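Local coordinates for protein 1,3,6,8-tetrahydroxynaphthalene synthase (PDB 1U0M) that condenses five malonyl-CoA units into a linear pentaketide and cyclises it to 1,3,6,8-tetrahydroxynaphthalene, a precursor of melanin and naphthoquinone metabolites, at residues D97-L102 with A202-G207; Y221-T226 with P343-E348; H40-L45 with L185-L190. All coordinates share one frame; numbering follows the deposited sequence.

Overall arrangement
Contact 1 sets the end of helix 73-99 on strand 198-206 in the N-terminal half of the alpha-beta-alpha-beta-alpha thiolase fold, and contact 2 pairs strands 212-222 and 346-355 in the C-terminal half, where the second subunit packs; their centres lie about 30 Å apart and their nearest atoms about 13 Å. Contact 3 joins the starts of helices 43-52 and 187-195 at the surface, its centre about 44 Å from that of contact 1, on the opposite side of the chain's centre, and about 27 Å from that of contact 2. Along the chain contacts 1 and 3 interleave within the N-terminal half, whereas contact 2 follows after both.

Contact 1 of 3, residues D97-L102 with A202-G207; sequences DDAELL and AAVVRG
Ala99 on the last turn of helix 73-99 faces Val204 on strand 198-206, where the two backbones come closest, with CA atoms 6.1 Å apart. At Glu100 the helix stops: its positive phi of 62° makes it the C-prime residue of a Schellman motif, in which Leu101 N returns to Leu96 O and Glu100 N bonds weakly to Asp97 O. The chain then runs extended through Leu101, whose CB is directed at the strand.

The methyl of Ala99 presses on the branch point of Val204, with CB to CB at 3.5 Å, tighter than a usual carbon contact, and the two valine methyls straddle it: CG2 lies 3.8 Å and CG1 3.9 Å from Ala99 CB. Here a helix end lies on the sheet of the N-terminal half of the thiolase fold, and Leu96, one turn back, also touches Val204, while strands 11-18 and 167-175 hold strand 198-206 from its two edges.

Further along the strand, Arg206 starts with CG between its backbone N and carbonyl carbon (chi1 64°) and bends at chi3, which carries the guanidinium to the C-terminal end of the helix. Its NH1 makes a weak and doubtful bond to Ala99 O, an oxygen crowded in the model, and a long ion pair with Glu100 OE1 at 3.9 Å, the carboxylate and guanidinium planes only 17° apart. The stronger grip on this arginine comes from Gly209 O, which accepts a bond from NH2.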
ATOM      1  N   ASP A  97     -25.362   2.678  -0.295  1.00 63.31           N
ATOM      2  CA  ASP A  97     -26.737   3.066  -0.552  1.00 63.75           C
ATOM      3  C   ASP A  97     -26.870   3.707  -1.933  1.00 65.65           C
ATOM      4  O   ASP A  97     -27.812   3.418  -2.667  1.00 67.76           O
ATOM      5  CB  ASP A  97     -27.215   4.027   0.538  1.00 60.97           C
ATOM      6  CG  ASP A  97     -27.231   3.385   1.919  1.00 59.14           C
ATOM      7  OD1 ASP A  97     -27.006   2.160   2.008  1.00 58.60           O
ATOM      8  OD2 ASP A  97     -27.476   4.098   2.916  1.00 56.44           O
ATOM      9  N   ASP A  98     -25.921   4.564  -2.293  1.00 66.79           N
ATOM     10  CA  ASP A  98     -25.947   5.230  -3.595  1.00 67.87           C
ATOM     11  C   ASP A  98     -25.711   4.272  -4.761  1.00 69.16           C
ATOM     12  O   ASP A  98     -26.425   4.315  -5.764  1.00 70.04           O
ATOM     13  CB  ASP A  98     -24.903   6.345  -3.644  1.00 67.28           C
ATOM     14  CG  ASP A  98     -25.353   7.595  -2.927  1.00 65.89           C
ATOM     15  OD1 ASP A  98     -25.816   7.483  -1.772  1.00 66.77           O
ATOM     16  OD2 ASP A  98     -25.238   8.692  -3.517  1.00 64.89           O
ATOM     17  N   ALA A  99     -24.700   3.421  -4.641  1.00 69.96           N
ATOM     18  CA  ALA A  99     -24.404   2.466  -5.703  1.00 70.61           C
ATOM     19  C   ALA A  99     -25.409   1.320  -5.630  1.00 71.09           C
ATOM     20  O   ALA A  99     -25.499   0.487  -6.533  1.00 71.04           O
ATOM     21  CB  ALA A  99     -22.985   1.938  -5.550  1.00 70.47           C
ATOM     22  N   GLU A 100     -26.170   1.299  -4.542  1.00 71.74           N
ATOM     23  CA  GLU A 100     -27.176   0.272  -4.322  1.00 71.98           C
ATOM     24  C   GLU A 100     -26.542  -1.112  -4.227  1.00 71.59           C
ATOM     25  O   GLU A 100     -26.607  -1.915  -5.160  1.00 71.69           O
ATOM     26  CB  GLU A 100     -28.225   0.321  -5.438  1.00 73.77           C
ATOM     27  CG  GLU A 100     -28.903   1.685  -5.544  1.00 74.38           C
ATOM     28  CD  GLU A 100     -29.956   1.753  -6.631  1.00 74.95           C
ATOM     29  OE1 GLU A 100     -29.669   1.318  -7.766  1.00 76.18           O
ATOM     30  OE2 GLU A 100     -31.066   2.254  -6.352  1.00 74.28           O
ATOM     31  N   LEU A 101     -25.905  -1.351  -3.083  1.00 70.45           N
ATOM     32  CA  LEU A 101     -25.250  -2.612  -2.763  1.00 68.44           C
ATOM     33  C   LEU A 101     -25.216  -2.709  -1.257  1.00 68.03           C
ATOM     34  O   LEU A 101     -25.423  -1.723  -0.551  1.00 67.69           O
ATOM     35  CB  LEU A 101     -23.797  -2.654  -3.244  1.00 69.13           C
ATOM     36  CG  LEU A 101     -23.404  -2.691  -4.715  1.00 69.20           C
ATOM     37  CD1 LEU A 101     -24.196  -3.774  -5.405  1.00 70.92           C
ATOM     38  CD2 LEU A 101     -23.641  -1.342  -5.345  1.00 69.30           C
ATOM     39  N   LEU A 102     -24.946  -3.909  -0.773  1.00 67.57           N
ATOM     40  CA  LEU A 102     -24.824  -4.152   0.651  1.00 67.50           C
ATOM     41  C   LEU A 102     -23.334  -4.419   0.856  1.00 66.81           C
ATOM     42  O   LEU A 102     -22.593  -4.611  -0.116  1.00 65.81           O
ATOM     43  CB  LEU A 102     -25.648  -5.377   1.048  1.00 68.98           C
ATOM     44  CG  LEU A 102     -25.613  -6.477  -0.016  1.00 69.42           C
ATOM     45  CD1 LEU A 102     -25.426  -7.834   0.627  1.00 69.86           C
ATOM     46  CD2 LEU A 102     -26.893  -6.422  -0.838  1.00 70.32           C
ATOM     47  N   ALA A 202     -15.605   7.806   0.182  1.00 47.21           N
ATOM     48  CA  ALA A 202     -15.885   6.400  -0.107  1.00 48.51           C
ATOM     49  C   ALA A 202     -16.779   6.340  -1.336  1.00 50.03           C
ATOM     50  O   ALA A 202     -17.833   6.976  -1.379  1.00 51.21           O
ATOM     51  CB  ALA A 202     -16.584   5.744   1.081  1.00 46.69           C
ATOM     52  N   ALA A 203     -16.356   5.580  -2.337  1.00 50.77           N
ATOM     53  CA  ALA A 203     -17.125   5.462  -3.564  1.00 52.31           C
ATOM     54  C   ALA A 203     -17.096   4.038  -4.071  1.00 53.60           C
ATOM     55  O   ALA A 203     -16.084   3.348  -3.966  1.00 53.72           O
ATOM     56  CB  ALA A 203     -16.568   6.398  -4.620  1.00 53.27           C
ATOM     57  N   VAL A 204     -18.216   3.596  -4.625  1.00 55.96           N
ATOM     58  CA  VAL A 204     -18.294   2.248  -5.141  1.00 57.70           C
ATOM     59  C   VAL A 204     -18.135   2.274  -6.647  1.00 60.82           C
ATOM     60  O   VAL A 204     -18.500   3.248  -7.304  1.00 62.05           O
ATOM     61  CB  VAL A 204     -19.635   1.605  -4.795  1.00 56.17           C
ATOM     62  CG1 VAL A 204     -19.607   0.130  -5.165  1.00 55.90           C
ATOM     63  CG2 VAL A 204     -19.927   1.791  -3.318  1.00 55.27           C
ATOM     64  N   VAL A 205     -17.558   1.211  -7.188  1.00 63.05           N
ATOM     65  CA  VAL A 205     -17.383   1.103  -8.624  1.00 66.04           C
ATOM     66  C   VAL A 205     -17.934  -0.246  -9.049  1.00 67.73           C
ATOM     67  O   VAL A 205     -17.216  -1.245  -9.084  1.00 66.99           O
ATOM     68  CB  VAL A 205     -15.907   1.214  -9.036  1.00 66.67           C
ATOM     69  CG1 VAL A 205     -15.423   2.641  -8.840  1.00 67.05           C
ATOM     70  CG2 VAL A 205     -15.071   0.254  -8.218  1.00 67.84           C
ATOM     71  N   ARG A 206     -19.228  -0.266  -9.348  1.00 70.22           N
ATOM     72  CA  ARG A 206     -19.891  -1.487  -9.773  1.00 71.90           C
ATOM     73  C   ARG A 206     -19.696  -1.656 -11.272  1.00 72.33           C
ATOM     74  O   ARG A 206     -19.985  -0.750 -12.052  1.00 71.81           O
ATOM     75  CB  ARG A 206     -21.381  -1.423  -9.424  1.00 72.78           C
ATOM     76  CG  ARG A 206     -22.146  -0.326 -10.144  1.00 75.94           C
ATOM     77  CD  ARG A 206     -23.492  -0.038  -9.483  1.00 78.11           C
ATOM     78  NE  ARG A 206     -24.620  -0.191 -10.403  1.00 80.34           N
ATOM     79  CZ  ARG A 206     -25.798   0.414 -10.256  1.00 82.01           C
ATOM     80  NH1 ARG A 206     -26.015   1.222  -9.225  1.00 82.02           N
ATOM     81  NH2 ARG A 206     -26.761   0.216 -11.146  1.00 83.29           N
ATOM     82  N   GLY A 207     -19.169  -2.811 -11.663  1.00 73.92           N
ATOM     83  CA  GLY A 207     -18.948  -3.086 -13.069  1.00 75.96           C
ATOM     84  C   GLY A 207     -20.236  -3.597 -13.672  1.00 77.49           C
ATOM     85  O   GLY A 207     -20.465  -3.484 -14.875  1.00 78.02           O
TER

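Contact 2 of 3, residues Y221-T226 with P343-E348; sequences YLIPKT and PGITAE
Ile223 and Ile345 lie side by side with their side chains pointing the same way, Ile223 CD1 resting 4.1 Å from Ile345 CG2, while Thr226 meets Ile345 at about a right angle. The threonine CB comes against the isoleucine's other branch, 3.6 Å from Ile345 CG1. With chi1 at 49°, Thr226 OG1 sits between its own backbone N and carbonyl carbon and turns to Ile345 N, which donates to it at 2.9 Å in an almost straight bond (178°). The same hydroxyl is modelled doubtfully close to Ile223 O.

Ile345 O takes Ile223 N in the carbonyl plane at 3.0 Å, with the CA-H of Leu222 close by. Leu222 has CG anti to its backbone N (chi1 -167°), and its CD2 lies against the backbone from Gly344 to Ile345, 3.4 Å from Gly344 C. Gly344 takes backbone angles that suit glycine and precedes the cis peptide to Ile345. One water ties Ile223 O and Thr226 N to Gly344 O; a second links Thr226 O with Gly344 N.

Thr346 OG1 reaches Gln138 of the second subunit, and Leu222 packs on Asn128 of that subunit. Leu222 and Thr346 form an antiparallel non-hydrogen-bonded pair where strand 212-222 ends and strand 346-355 begins, at the dimer interface of this thiolase fold; the side chain of Ile345 lies about 9 Å from that of Cys146, the probable active-site residue.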
ATOM      1  N   TYR A 221       1.605   7.715 -15.299  1.00 60.73           N
ATOM      2  CA  TYR A 221       2.710   8.439 -15.893  1.00 58.04           C
ATOM      3  C   TYR A 221       3.575   9.013 -14.785  1.00 56.41           C
ATOM      4  O   TYR A 221       3.084   9.718 -13.908  1.00 55.42           O
ATOM      5  CB  TYR A 221       2.199   9.555 -16.814  1.00 57.82           C
ATOM      6  CG  TYR A 221       3.316  10.401 -17.371  1.00 58.46           C
ATOM      7  CD1 TYR A 221       3.781  11.516 -16.675  1.00 59.37           C
ATOM      8  CD2 TYR A 221       3.973  10.036 -18.550  1.00 59.42           C
ATOM      9  CE1 TYR A 221       4.880  12.247 -17.130  1.00 60.71           C
ATOM     10  CE2 TYR A 221       5.074  10.755 -19.017  1.00 59.91           C
ATOM     11  CZ  TYR A 221       5.526  11.860 -18.298  1.00 61.67           C
ATOM     12  OH  TYR A 221       6.637  12.560 -18.724  1.00 62.78           O
ATOM     13  N   LEU A 222       4.865   8.704 -14.832  1.00 56.18           N
ATOM     14  CA  LEU A 222       5.811   9.180 -13.831  1.00 55.81           C
ATOM     15  C   LEU A 222       6.731  10.240 -14.419  1.00 55.88           C
ATOM     16  O   LEU A 222       7.474   9.974 -15.358  1.00 57.21           O
ATOM     17  CB  LEU A 222       6.647   8.008 -13.307  1.00 55.16           C
ATOM     18  CG  LEU A 222       7.514   8.166 -12.051  1.00 56.82           C
ATOM     19  CD1 LEU A 222       8.670   9.131 -12.296  1.00 55.90           C
ATOM     20  CD2 LEU A 222       6.633   8.645 -10.901  1.00 57.74           C
ATOM     21  N   ILE A 223       6.686  11.444 -13.863  1.00 56.49           N
ATOM     22  CA  ILE A 223       7.541  12.517 -14.337  1.00 56.65           C
ATOM     23  C   ILE A 223       8.978  12.194 -13.944  1.00 58.18           C
ATOM     24  O   ILE A 223       9.325  12.196 -12.764  1.00 59.18           O
ATOM     25  CB  ILE A 223       7.151  13.868 -13.714  1.00 56.03           C
ATOM     26  CG1 ILE A 223       5.757  14.275 -14.193  1.00 55.56           C
ATOM     27  CG2 ILE A 223       8.194  14.924 -14.077  1.00 54.89           C
ATOM     28  CD1 ILE A 223       5.302  15.633 -13.689  1.00 54.81           C
ATOM     29  N   PRO A 224       9.834  11.914 -14.935  1.00 58.05           N
ATOM     30  CA  PRO A 224      11.240  11.582 -14.691  1.00 57.56           C
ATOM     31  C   PRO A 224      11.949  12.513 -13.719  1.00 56.65           C
ATOM     32  O   PRO A 224      11.729  13.725 -13.718  1.00 56.38           O
ATOM     33  CB  PRO A 224      11.851  11.632 -16.085  1.00 58.85           C
ATOM     34  CG  PRO A 224      10.715  11.147 -16.946  1.00 59.17           C
ATOM     35  CD  PRO A 224       9.535  11.908 -16.379  1.00 58.85           C
ATOM     36  N   LYS A 225      12.809  11.919 -12.899  1.00 54.47           N
ATOM     37  CA  LYS A 225      13.588  12.631 -11.897  1.00 53.07           C
ATOM     38  C   LYS A 225      12.859  13.688 -11.077  1.00 51.41           C
ATOM     39  O   LYS A 225      13.239  14.854 -11.066  1.00 53.58           O
ATOM     40  CB  LYS A 225      14.844  13.236 -12.538  1.00 53.52           C
ATOM     41  CG  LYS A 225      16.008  12.253 -12.596  1.00 54.95           C
ATOM     42  CD  LYS A 225      16.300  11.692 -11.197  1.00 53.73           C
ATOM     43  CE  LYS A 225      17.281  10.525 -11.233  1.00 53.76           C
ATOM     44  NZ  LYS A 225      17.315   9.785  -9.925  1.00 49.75           N
ATOM     45  N   THR A 226      11.813  13.265 -10.379  1.00 49.31           N
ATOM     46  CA  THR A 226      11.042  14.151  -9.514  1.00 46.16           C
ATOM     47  C   THR A 226      10.636  13.355  -8.268  1.00 43.62           C
ATOM     48  O   THR A 226       9.723  13.743  -7.531  1.00 41.87           O
ATOM     49  CB  THR A 226       9.782  14.678 -10.233  1.00 45.67           C
ATOM     50  OG1 THR A 226       9.080  13.587 -10.831  1.00 46.68           O
ATOM     51  CG2 THR A 226      10.161  15.675 -11.319  1.00 47.15           C
ATOM     52  N   PRO A 343       3.069  11.991  -4.998  1.00 39.05           N
ATOM     53  CA  PRO A 343       4.395  11.374  -4.889  1.00 36.83           C
ATOM     54  C   PRO A 343       4.837  10.590  -6.133  1.00 38.53           C
ATOM     55  O   PRO A 343       4.119   9.713  -6.611  1.00 37.37           O
ATOM     56  CB  PRO A 343       4.238  10.479  -3.668  1.00 37.30           C
ATOM     57  CG  PRO A 343       3.370  11.312  -2.784  1.00 35.29           C
ATOM     58  CD  PRO A 343       2.312  11.825  -3.741  1.00 36.74           C
ATOM     59  N   GLY A 344       6.028  10.899  -6.644  1.00 38.72           N
ATOM     60  CA  GLY A 344       6.523  10.206  -7.821  1.00 41.32           C
ATOM     61  C   GLY A 344       7.552  10.992  -8.622  1.00 42.98           C
ATOM     62  O   GLY A 344       8.721  10.603  -8.677  1.00 42.87           O
ATOM     63  N   ILE A 345       7.141  12.088  -9.261  1.00 45.27           N
ATOM     64  CA  ILE A 345       5.765  12.571  -9.244  1.00 44.15           C
ATOM     65  C   ILE A 345       4.886  11.651 -10.086  1.00 46.50           C
ATOM     66  O   ILE A 345       5.198  11.370 -11.247  1.00 48.16           O
ATOM     67  CB  ILE A 345       5.705  14.012  -9.791  1.00 43.01           C
ATOM     68  CG1 ILE A 345       6.492  14.945  -8.859  1.00 40.70           C
ATOM     69  CG2 ILE A 345       4.267  14.461  -9.934  1.00 41.22           C
ATOM     70  CD1 ILE A 345       6.581  16.384  -9.319  1.00 34.71           C
ATOM     71  N   THR A 346       3.795  11.172  -9.491  1.00 46.80           N
ATOM     72  CA  THR A 346       2.883  10.270 -10.177  1.00 46.90           C
ATOM     73  C   THR A 346       1.578  10.926 -10.590  1.00 47.97           C
ATOM     74  O   THR A 346       1.110  11.872  -9.960  1.00 44.99           O
ATOM     75  CB  THR A 346       2.538   9.061  -9.310  1.00 47.28           C
ATOM     76  OG1 THR A 346       3.743   8.364  -8.971  1.00 50.96           O
ATOM     77  CG2 THR A 346       1.609   8.116 -10.059  1.00 47.12           C
ATOM     78  N   ALA A 347       0.996  10.393 -11.662  1.00 49.41           N
ATOM     79  CA  ALA A 347      -0.255  10.887 -12.199  1.00 49.85           C
ATOM     80  C   ALA A 347      -1.147   9.708 -12.562  1.00 50.35           C
ATOM     81  O   ALA A 347      -0.824   8.931 -13.460  1.00 49.77           O
ATOM     82  CB  ALA A 347       0.015  11.742 -13.432  1.00 50.43           C
ATOM     83  N   GLU A 348      -2.251   9.557 -11.843  1.00 50.33           N
ATOM     84  CA  GLU A 348      -3.180   8.485 -12.139  1.00 53.85           C
ATOM     85  C   GLU A 348      -4.329   9.112 -12.920  1.00 55.14           C
ATOM     86  O   GLU A 348      -5.218   9.744 -12.352  1.00 55.54           O
ATOM     87  CB  GLU A 348      -3.687   7.827 -10.852  1.00 53.56           C
ATOM     88  CG  GLU A 348      -2.622   7.027 -10.095  1.00 55.91           C
ATOM     89  CD  GLU A 348      -2.133   5.802 -10.859  1.00 56.30           C
ATOM     90  OE1 GLU A 348      -1.555   5.971 -11.948  1.00 57.86           O
ATOM     91  OE2 GLU A 348      -2.326   4.666 -10.372  1.00 57.26           O
TER
HETATM   92  O   HOH W   1      10.672  10.988 -10.515  1.00 40.41           O
HETATM   93  O   HOH W   2       7.708  12.907  -5.928  1.00 36.45           O

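Contact 3 of 3, residues H40-L45 with L185-L190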
ATOM      1  N   HIS A  40       9.977  35.014  11.770  1.00 51.28           N
ATOM      2  CA  HIS A  40      10.375  34.379  10.526  1.00 49.96           C
ATOM      3  C   HIS A  40      10.670  35.399   9.433  1.00 50.75           C
ATOM      4  O   HIS A  40       9.799  36.173   9.043  1.00 52.68           O
ATOM      5  CB  HIS A  40       9.300  33.409  10.038  1.00 47.37           C
ATOM      6  CG  HIS A  40       9.782  32.488   8.964  1.00 43.93           C
ATOM      7  ND1 HIS A  40      10.255  32.944   7.753  1.00 42.67           N
ATOM      8  CD2 HIS A  40       9.943  31.144   8.948  1.00 43.99           C
ATOM      9  CE1 HIS A  40      10.694  31.923   7.040  1.00 41.98           C
ATOM     10  NE2 HIS A  40      10.517  30.819   7.742  1.00 43.73           N
ATOM     11  N   PRO A  41      11.912  35.401   8.919  1.00 51.17           N
ATOM     12  CA  PRO A  41      12.404  36.296   7.863  1.00 49.94           C
ATOM     13  C   PRO A  41      11.601  36.283   6.559  1.00 49.04           C
ATOM     14  O   PRO A  41      11.605  37.255   5.804  1.00 47.67           O
ATOM     15  CB  PRO A  41      13.835  35.815   7.651  1.00 51.47           C
ATOM     16  CG  PRO A  41      14.234  35.367   9.036  1.00 53.21           C
ATOM     17  CD  PRO A  41      13.015  34.590   9.471  1.00 50.59           C
ATOM     18  N   GLN A  42      10.925  35.177   6.280  1.00 46.96           N
ATOM     19  CA  GLN A  42      10.144  35.080   5.056  1.00 44.89           C
ATOM     20  C   GLN A  42       8.654  35.087   5.361  1.00 41.46           C
ATOM     21  O   GLN A  42       7.840  34.680   4.533  1.00 38.06           O
ATOM     22  CB  GLN A  42      10.519  33.807   4.309  1.00 48.25           C
ATOM     23  CG  GLN A  42      11.949  33.793   3.805  1.00 52.43           C
ATOM     24  CD  GLN A  42      12.009  33.946   2.307  1.00 54.34           C
ATOM     25  OE1 GLN A  42      11.788  32.988   1.564  1.00 58.91           O
ATOM     26  NE2 GLN A  42      12.283  35.157   1.848  1.00 57.05           N
ATOM     27  N   LEU A  43       8.311  35.561   6.556  1.00 38.34           N
ATOM     28  CA  LEU A  43       6.924  35.625   7.007  1.00 38.79           C
ATOM     29  C   LEU A  43       5.947  36.306   6.035  1.00 37.46           C
ATOM     30  O   LEU A  43       4.944  35.708   5.647  1.00 37.29           O
ATOM     31  CB  LEU A  43       6.852  36.315   8.372  1.00 38.49           C
ATOM     32  CG  LEU A  43       5.449  36.475   8.969  1.00 38.81           C
ATOM     33  CD1 LEU A  43       4.911  35.119   9.373  1.00 40.60           C
ATOM     34  CD2 LEU A  43       5.513  37.401  10.182  1.00 38.66           C
ATOM     35  N   PRO A  44       6.225  37.559   5.625  1.00 37.33           N
ATOM     36  CA  PRO A  44       5.298  38.223   4.698  1.00 36.36           C
ATOM     37  C   PRO A  44       5.056  37.396   3.440  1.00 34.81           C
ATOM     38  O   PRO A  44       3.931  37.305   2.956  1.00 36.59           O
ATOM     39  CB  PRO A  44       5.983  39.569   4.410  1.00 35.47           C
ATOM     40  CG  PRO A  44       7.417  39.280   4.618  1.00 37.76           C
ATOM     41  CD  PRO A  44       7.436  38.374   5.828  1.00 34.08           C
ATOM     42  N   LEU A  45       6.112  36.775   2.934  1.00 33.39           N
ATOM     43  CA  LEU A  45       5.997  35.944   1.742  1.00 34.33           C
ATOM     44  C   LEU A  45       5.087  34.744   2.025  1.00 35.21           C
ATOM     45  O   LEU A  45       4.242  34.371   1.201  1.00 35.32           O
ATOM     46  CB  LEU A  45       7.380  35.447   1.317  1.00 33.15           C
ATOM     47  CG  LEU A  45       7.331  34.349   0.247  1.00 37.03           C
ATOM     48  CD1 LEU A  45       6.860  34.938  -1.088  1.00 31.75           C
ATOM     49  CD2 LEU A  45       8.707  33.712   0.104  1.00 34.67           C
ATOM     50  N   LEU A 185      10.036  24.733   9.836  1.00 42.36           N
ATOM     51  CA  LEU A 185       9.988  26.191   9.730  1.00 42.43           C
ATOM     52  C   LEU A 185      10.252  26.792   8.354  1.00 42.44           C
ATOM     53  O   LEU A 185      10.321  28.011   8.231  1.00 44.29           O
ATOM     54  CB  LEU A 185      10.963  26.816  10.731  1.00 42.33           C
ATOM     55  CG  LEU A 185      10.776  26.506  12.218  1.00 43.34           C
ATOM     56  CD1 LEU A 185      11.915  27.156  12.993  1.00 44.06           C
ATOM     57  CD2 LEU A 185       9.413  27.018  12.718  1.00 42.40           C
ATOM     58  N   GLY A 186      10.420  25.965   7.326  1.00 42.50           N
ATOM     59  CA  GLY A 186      10.642  26.508   5.991  1.00 40.55           C
ATOM     60  C   GLY A 186       9.343  27.074   5.418  1.00 41.43           C
ATOM     61  O   GLY A 186       8.264  26.607   5.787  1.00 40.43           O
ATOM     62  N   VAL A 187       9.429  28.062   4.520  1.00 40.61           N
ATOM     63  CA  VAL A 187       8.225  28.658   3.934  1.00 41.50           C
ATOM     64  C   VAL A 187       7.359  27.612   3.241  1.00 38.83           C
ATOM     65  O   VAL A 187       6.147  27.756   3.185  1.00 38.73           O
ATOM     66  CB  VAL A 187       8.548  29.798   2.904  1.00 42.57           C
ATOM     67  CG1 VAL A 187       9.375  30.867   3.566  1.00 43.67           C
ATOM     68  CG2 VAL A 187       9.265  29.238   1.689  1.00 42.73           C
ATOM     69  N   GLY A 188       7.980  26.573   2.695  1.00 37.86           N
ATOM     70  CA  GLY A 188       7.199  25.529   2.057  1.00 37.64           C
ATOM     71  C   GLY A 188       6.286  24.902   3.108  1.00 38.09           C
ATOM     72  O   GLY A 188       5.088  24.716   2.888  1.00 37.48           O
ATOM     73  N   SER A 189       6.851  24.602   4.271  1.00 36.97           N
ATOM     74  CA  SER A 189       6.082  23.993   5.355  1.00 34.83           C
ATOM     75  C   SER A 189       4.928  24.911   5.723  1.00 34.64           C
ATOM     76  O   SER A 189       3.780  24.479   5.778  1.00 30.50           O
ATOM     77  CB  SER A 189       6.979  23.759   6.577  1.00 30.29           C
ATOM     78  OG  SER A 189       8.042  22.890   6.246  1.00 32.19           O
ATOM     79  N   LEU A 190       5.254  26.179   5.983  1.00 34.25           N
ATOM     80  CA  LEU A 190       4.259  27.184   6.323  1.00 32.95           C
ATOM     81  C   LEU A 190       3.122  27.193   5.305  1.00 32.61           C
ATOM     82  O   LEU A 190       1.952  27.300   5.667  1.00 33.82           O
ATOM     83  CB  LEU A 190       4.912  28.555   6.376  1.00 37.65           C
ATOM     84  CG  LEU A 190       5.626  28.907   7.681  1.00 37.04           C
ATOM     85  CD1 LEU A 190       6.577  27.819   8.102  1.00 38.06           C
ATOM     86  CD2 LEU A 190       6.343  30.220   7.476  1.00 37.46           C
TER
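His40 spans the gap to segment 185-190 with its imidazole. Its CG stands anti to the backbone N (chi1 -166°), which sends the ring across to Leu185, and NE2 donates to Leu185 O at 2.9 Å. The oxygen lies close to the ring plane and receives the nitrogen nearly along its C=O axis, although the hydrogen bond is bent at the proton (132°). At the other side of the ring ND1 accepts the backbone N-H of Gln42 at 2.8 Å, also in the ring plane. With one nitrogen donating and the other accepting, the ring is fixed in rotation, and the pattern is consistent with a neutral imidazole protonated on NE2. Leu190, approaching from the opposite direction, sets CD2 over one face in a CH-pi contact, 4.3 Å from the ring centroid and displaced toward the rim; Val187 CG1 approaches obliquely, 3.9 Å from His40 CE1.

The type I turn from His40 to Leu43, closed by Leu43 N to His40 O, brings Gln42 round to the partner segment. This N-cap residue of helix 43-52 directs CB at segment 185-190. Gln42 CB comes within 3.2 Å of Val187 CG1, a close approach for two carbons, and the chain then bends at chi2 (-108°), which brings OE1 alongside the same methyl at 3.8 Å.

Beyond it, Leu43 begins the helix with its CB bond directed away from segment 185-190, and it touches His37 of helix 26-37. Leu185 also packs on His37. Gly186 is the N-cap of helix 187-195, so the contact joins the beginnings of two helices beside helix 26-37, at the surface of the N-terminal half, with strand 198-206 following just after helix 187-195.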